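PDB 3KN3: putative periplasmic protein from Wolinella succinogenes, which probably serves as the periplasmic substrate-binding component of a tungstate-type ABC transporter and has been found to bind glutathione. Local coordinates for residues 27-32 with 223-227; 65-69 with 203-207. One frame throughout, in Å; residues are numbered along the deposited sequence.

Overall arrangement
Strand 202-208 belongs to the mixed sheet of one lobe of this periplasmic binding protein and carries one side of contact 2 (65-69 with 203-207), in which helix 63-72 packs on one face of it. Contact 1 (27-32 with 223-227) joins helices 20-32 and 218-229 beyond the other face; the centres of the two contacts are about 20 Å apart. On the face of the strand turned from helix 63-72, Ile205 CD1 lies 3.6 Å from Phe224 CE2, joining the two. Contact 2 is the one at the binding site: it contains the glutathione-binding residue Tyr203, and the Glu66 side chain is about 5 Å from that of His61. In contact 1 the Phe224 side chain lies about 10 Å from that of Tyr203.

Contact 1: 27-32 with 223-227; sequences AYKKDT and QFIDW
Tyr28 reaches across from helix 27-32 to lie among Gln223, Phe224 and Trp227, where the axes of the two helix segments cross at 103° with a closest approach of 11.6 Å. Large aromatic side chains suit such a separation because they can span it. With CG anti to the backbone N (chi1 -171°), the Tyr28 ring extends far enough to bring its OH up to helix 218-229. One face of it takes the edge of Phe224, whose CD1 lies over the ring centre, an edge-to-face pair with planes 77° apart; Thr32 CG2 sits over the opposite face. On the indole, Tyr28 CD1 lies over one face, 3.3 Å from Trp227 CD2, and Tyr28 CB makes a CH-pi contact with the six-membered ring. Ala27 CB, small enough to fit beside the indole, meets its edge at Trp227 CZ2, 3.9 Å away.

Polar groups fringe this cluster. Gln223 extends its amide so that NE2 donates a weak, bent hydrogen bond to Tyr28 OH (2.8 Å); the same NE2 is 2.9 Å from Thr32 OG1. Trp227 NE1 has Asp31 OD1 as its acceptor, at 2.9 Å in the indole plane and with a nearly straight N-H...O angle. Asp31 OD1 is also in a salt bridge with Lys232, though its position, and so both bonds, is less certain. The chemistry is thus that of an aromatic cluster with a polar border: ring packing carries most of the contact, the indole N-H has a straight bond to Asp31, its acceptor less surely placed, and the phenol oxygen takes a weak one from Gln223.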
loop_
_atom_site.group_PDB
_atom_site.type_symbol
_atom_site.label_atom_id
_atom_site.label_comp_id
_atom_site.label_asym_id
_atom_site.label_seq_id
_atom_site.Cartn_x
_atom_site.Cartn_y
_atom_site.Cartn_z
ATOM N N ALA A 27 -10.918 -7.262 -16.187
ATOM C CA ALA A 27 -10.455 -8.645 -16.233
ATOM C C ALA A 27 -11.465 -9.601 -15.592
ATOM O O ALA A 27 -11.655 -10.719 -16.067
ATOM C CB ALA A 27 -9.100 -8.779 -15.573
ATOM N N TYR A 28 -12.112 -9.158 -14.517
ATOM C CA TYR A 28 -13.080 -9.999 -13.819
ATOM C C TYR A 28 -14.352 -10.164 -14.659
ATOM O O TYR A 28 -14.914 -11.259 -14.756
ATOM C CB TYR A 28 -13.403 -9.420 -12.435
ATOM C CG TYR A 28 -14.241 -10.332 -11.560
ATOM C CD1 TYR A 28 -13.815 -11.625 -11.269
ATOM C CD2 TYR A 28 -15.448 -9.903 -11.019
ATOM C CE1 TYR A 28 -14.570 -12.469 -10.483
ATOM C CE2 TYR A 28 -16.208 -10.745 -10.219
ATOM C CZ TYR A 28 -15.753 -12.036 -9.955
ATOM O OH TYR A 28 -16.492 -12.888 -9.168
ATOM N N LYS A 29 -14.788 -9.065 -15.266
ATOM C CA LYS A 29 -15.955 -9.068 -16.127
ATOM C C LYS A 29 -15.751 -10.049 -17.273
ATOM O O LYS A 29 -16.662 -10.768 -17.650
ATOM C CB LYS A 29 -16.195 -7.669 -16.685
ATOM C CG LYS A 29 -17.457 -7.559 -17.520
ATOM C CD LYS A 29 -18.663 -8.036 -16.732
ATOM C CE LYS A 29 -19.884 -8.121 -17.616
ATOM N NZ LYS A 29 -20.252 -6.785 -18.121
ATOM N N LYS A 30 -14.535 -10.069 -17.809
ATOM C CA LYS A 30 -14.164 -10.966 -18.895
ATOM C C LYS A 30 -14.171 -12.445 -18.488
ATOM O O LYS A 30 -14.617 -13.297 -19.249
ATOM C CB LYS A 30 -12.791 -10.575 -19.448
ATOM C CG LYS A 30 -12.059 -11.672 -20.212
ATOM C CD LYS A 30 -11.441 -11.123 -21.488
ATOM C CE LYS A 30 -12.473 -11.105 -22.619
ATOM N NZ LYS A 30 -12.269 -9.988 -23.593
ATOM N N ASP A 31 -13.686 -12.752 -17.290
ATOM C CA ASP A 31 -13.580 -14.149 -16.883
ATOM C C ASP A 31 -14.877 -14.716 -16.363
ATOM O O ASP A 31 -15.052 -15.933 -16.312
ATOM C CB ASP A 31 -12.511 -14.327 -15.809
ATOM C CG ASP A 31 -11.113 -14.204 -16.358
ATOM O OD1 ASP A 31 -10.158 -14.312 -15.567
ATOM O OD2 ASP A 31 -10.970 -13.996 -17.580
ATOM N N THR A 32 -15.804 -13.835 -16.012
ATOM C CA THR A 32 -16.802 -14.194 -15.029
ATOM C C THR A 32 -18.199 -13.676 -15.346
ATOM O O THR A 32 -19.190 -14.216 -14.864
ATOM C CB THR A 32 -16.303 -13.691 -13.656
ATOM O OG1 THR A 32 -16.357 -14.750 -12.702
ATOM C CG2 THR A 32 -17.088 -12.501 -13.169
ATOM N N GLN A 223 -16.604 -15.863 -4.775
ATOM C CA GLN A 223 -16.182 -16.074 -6.152
ATOM C C GLN A 223 -15.081 -15.093 -6.555
ATOM O O GLN A 223 -14.059 -15.473 -7.126
ATOM C CB GLN A 223 -17.367 -15.952 -7.096
ATOM C CG GLN A 223 -17.024 -16.197 -8.547
ATOM C CD GLN A 223 -18.199 -15.901 -9.474
ATOM O OE1 GLN A 223 -19.255 -16.522 -9.363
ATOM N NE2 GLN A 223 -18.021 -14.935 -10.378
ATOM N N PHE A 224 -15.288 -13.825 -6.244
ATOM C CA PHE A 224 -14.300 -12.814 -6.560
ATOM C C PHE A 224 -12.984 -13.076 -5.845
ATOM O O PHE A 224 -11.910 -12.943 -6.423
ATOM C CB PHE A 224 -14.828 -11.447 -6.169
ATOM C CG PHE A 224 -13.859 -10.351 -6.411
ATOM C CD1 PHE A 224 -13.458 -10.046 -7.698
ATOM C CD2 PHE A 224 -13.352 -9.618 -5.360
ATOM C CE1 PHE A 224 -12.566 -9.022 -7.932
ATOM C CE2 PHE A 224 -12.461 -8.592 -5.587
ATOM C CZ PHE A 224 -12.066 -8.294 -6.874
ATOM N N ILE A 225 -13.073 -13.448 -4.578
ATOM C CA ILE A 225 -11.880 -13.729 -3.796
ATOM C C ILE A 225 -11.132 -14.940 -4.354
ATOM O O ILE A 225 -9.908 -14.931 -4.448
ATOM C CB ILE A 225 -12.228 -13.927 -2.297
ATOM C CG1 ILE A 225 -12.510 -12.581 -1.631
ATOM C CG2 ILE A 225 -11.123 -14.669 -1.570
ATOM C CD1 ILE A 225 -13.053 -12.721 -0.228
ATOM N N ASP A 226 -11.863 -15.978 -4.734
ATOM C CA ASP A 226 -11.224 -17.164 -5.295
ATOM C C ASP A 226 -10.530 -16.807 -6.613
ATOM O O ASP A 226 -9.434 -17.276 -6.906
ATOM C CB ASP A 226 -12.239 -18.289 -5.507
ATOM C CG ASP A 226 -12.772 -18.872 -4.199
ATOM O OD1 ASP A 226 -12.190 -18.599 -3.129
ATOM O OD2 ASP A 226 -13.778 -19.620 -4.249
ATOM N N TRP A 227 -11.170 -15.955 -7.403
ATOM C CA TRP A 227 -10.605 -15.532 -8.683
ATOM C C TRP A 227 -9.251 -14.847 -8.462
ATOM O O TRP A 227 -8.250 -15.201 -9.083
ATOM C CB TRP A 227 -11.599 -14.611 -9.386
ATOM C CG TRP A 227 -11.132 -13.989 -10.653
ATOM C CD1 TRP A 227 -11.048 -14.587 -11.871
ATOM C CD2 TRP A 227 -10.722 -12.632 -10.842
ATOM N NE1 TRP A 227 -10.585 -13.700 -12.803
ATOM C CE2 TRP A 227 -10.381 -12.487 -12.198
ATOM C CE3 TRP A 227 -10.601 -11.527 -9.993
ATOM C CZ2 TRP A 227 -9.929 -11.271 -12.735
ATOM C CZ3 TRP A 227 -10.144 -10.324 -10.526
ATOM C CH2 TRP A 227 -9.814 -10.210 -11.882
#

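Contact 2: 65-69 with 203-207; sequences VELEY and YSIMA
Helix 65-69 runs almost parallel to strand 203-207, at 13° and 10.7 Å between axes, and the backbones come nearest at Glu66 and Ser204, whose CA atoms are 7.7 Å apart. Glu66, long enough to bridge that separation, extends its carboxylate to the small hydroxyl of Ser204. Ser204 OG donates to Glu66 OE1, but the modelled distance is very short and the placement of OE1 doubtful. The buried carboxylate has further partners: Arg78 forms a salt bridge with OE1, and the backbone N of Ala62 donates to OE2. An alanine in place of Glu66 would probably leave the Arg78 charge without this mate and Ser204 OG without its acceptor. With CG anti to the carbonyl carbon (chi1 -65°) and the chain extended beyond it, the unbranched Met206 (as selenomethionine) stretches to the helix, bringing CE to 3.3 Å from Glu66 CB. Its SE lies obliquely beside the Tyr69 ring, 3.7 Å from CD2, in a Met-aromatic contact, and Tyr69 OH makes a hydrogen bond with Leu47 O. Tyr203, which binds glutathione, points away from the helix and stacks on His61, another glutathione-binding residue. This is the helix-on-sheet packing of an alpha/beta lobe in the periplasmic binding protein fold, next to its ligand site.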
loop_
_atom_site.group_PDB
_atom_site.type_symbol
_atom_site.label_atom_id
_atom_site.label_comp_id
_atom_site.label_asym_id
_atom_site.label_seq_id
_atom_site.Cartn_x
_atom_site.Cartn_y
_atom_site.Cartn_z
ATOM N N VAL A 65 -6.454 -2.128 11.528
ATOM C CA VAL A 65 -7.898 -2.232 11.672
ATOM C C VAL A 65 -8.501 -3.403 10.914
ATOM O O VAL A 65 -9.519 -3.940 11.338
ATOM C CB VAL A 65 -8.623 -0.929 11.262
ATOM C CG1 VAL A 65 -8.566 0.086 12.397
ATOM C CG2 VAL A 65 -8.029 -0.370 9.990
ATOM N N GLU A 66 -7.886 -3.796 9.799
ATOM C CA GLU A 66 -8.345 -4.977 9.076
ATOM C C GLU A 66 -8.439 -6.145 10.045
ATOM O O GLU A 66 -9.424 -6.887 10.066
ATOM C CB GLU A 66 -7.389 -5.332 7.941
ATOM C CG GLU A 66 -7.310 -4.300 6.837
ATOM C CD GLU A 66 -6.271 -4.668 5.805
ATOM O OE1 GLU A 66 -5.880 -5.855 5.793
ATOM O OE2 GLU A 66 -5.841 -3.787 5.021
ATOM N N LEU A 67 -7.408 -6.288 10.874
ATOM C CA LEU A 67 -7.357 -7.383 11.838
ATOM C C LEU A 67 -8.421 -7.246 12.938
ATOM O O LEU A 67 -9.068 -8.221 13.303
ATOM C CB LEU A 67 -5.946 -7.518 12.416
ATOM C CG LEU A 67 -4.851 -7.696 11.354
ATOM C CD1 LEU A 67 -3.699 -8.533 11.901
ATOM C CD2 LEU A 67 -5.386 -8.327 10.065
ATOM N N GLU A 68 -8.597 -6.031 13.446
ATOM C CA GLU A 68 -9.705 -5.710 14.342
ATOM C C GLU A 68 -11.008 -6.180 13.738
ATOM O O GLU A 68 -11.821 -6.841 14.390
ATOM C CB GLU A 68 -9.818 -4.199 14.487
ATOM C CG GLU A 68 -8.604 -3.541 15.036
ATOM C CD GLU A 68 -8.774 -3.248 16.491
ATOM O OE1 GLU A 68 -7.780 -2.841 17.131
ATOM O OE2 GLU A 68 -9.910 -3.429 16.990
ATOM N N TYR A 69 -11.198 -5.784 12.483
ATOM C CA TYR A 69 -12.406 -6.042 11.729
ATOM C C TYR A 69 -12.750 -7.524 11.738
ATOM O O TYR A 69 -13.857 -7.903 12.115
ATOM C CB TYR A 69 -12.199 -5.568 10.295
ATOM C CG TYR A 69 -13.457 -5.264 9.519
ATOM C CD1 TYR A 69 -14.291 -4.222 9.900
ATOM C CD2 TYR A 69 -13.788 -5.991 8.377
ATOM C CE1 TYR A 69 -15.422 -3.919 9.186
ATOM C CE2 TYR A 69 -14.914 -5.704 7.659
ATOM C CZ TYR A 69 -15.735 -4.663 8.066
ATOM O OH TYR A 69 -16.869 -4.354 7.354
ATOM N N TYR A 203 -3.047 -4.560 -0.342
ATOM C CA TYR A 203 -4.415 -4.135 -0.118
ATOM C C TYR A 203 -5.278 -5.380 0.158
ATOM O O TYR A 203 -5.182 -6.383 -0.543
ATOM C CB TYR A 203 -4.922 -3.365 -1.332
ATOM C CG TYR A 203 -4.070 -2.162 -1.719
ATOM C CD1 TYR A 203 -4.440 -0.866 -1.354
ATOM C CD2 TYR A 203 -2.903 -2.324 -2.456
ATOM C CE1 TYR A 203 -3.675 0.222 -1.717
ATOM C CE2 TYR A 203 -2.126 -1.249 -2.811
ATOM C CZ TYR A 203 -2.512 0.021 -2.442
ATOM O OH TYR A 203 -1.724 1.086 -2.801
ATOM N N SER A 204 -6.110 -5.315 1.188
ATOM C CA SER A 204 -6.860 -6.480 1.631
ATOM C C SER A 204 -8.313 -6.456 1.205
ATOM O O SER A 204 -8.995 -5.450 1.385
ATOM C CB SER A 204 -6.810 -6.584 3.148
ATOM O OG SER A 204 -5.488 -6.784 3.588
ATOM N N ILE A 205 -8.776 -7.576 0.650
ATOM C CA ILE A 205 -10.184 -7.783 0.364
ATOM C C ILE A 205 -10.725 -8.633 1.479
ATOM O O ILE A 205 -10.103 -9.615 1.860
ATOM C CB ILE A 205 -10.395 -8.551 -0.944
ATOM C CG1 ILE A 205 -9.711 -7.835 -2.096
ATOM C CG2 ILE A 205 -11.883 -8.687 -1.270
ATOM C CD1 ILE A 205 -9.698 -8.643 -3.353
HETATM N N MSE A 206 -11.868 -8.246 2.025
HETATM C CA MSE A 206 -12.579 -9.101 2.968
HETATM C C MSE A 206 -14.042 -9.179 2.573
HETATM O O MSE A 206 -14.623 -8.196 2.101
HETATM C CB MSE A 206 -12.469 -8.571 4.395
HETATM C CG MSE A 206 -11.060 -8.597 4.952
HETATM SE SE MSE A 206 -10.896 -7.517 6.579
HETATM C CE MSE A 206 -9.110 -8.020 7.144
ATOM N N ALA A 207 -14.631 -10.347 2.775
ATOM C CA ALA A 207 -16.042 -10.541 2.525
ATOM C C ALA A 207 -16.835 -10.091 3.721
ATOM O O ALA A 207 -16.404 -10.213 4.863
ATOM C CB ALA A 207 -16.348 -11.992 2.222
#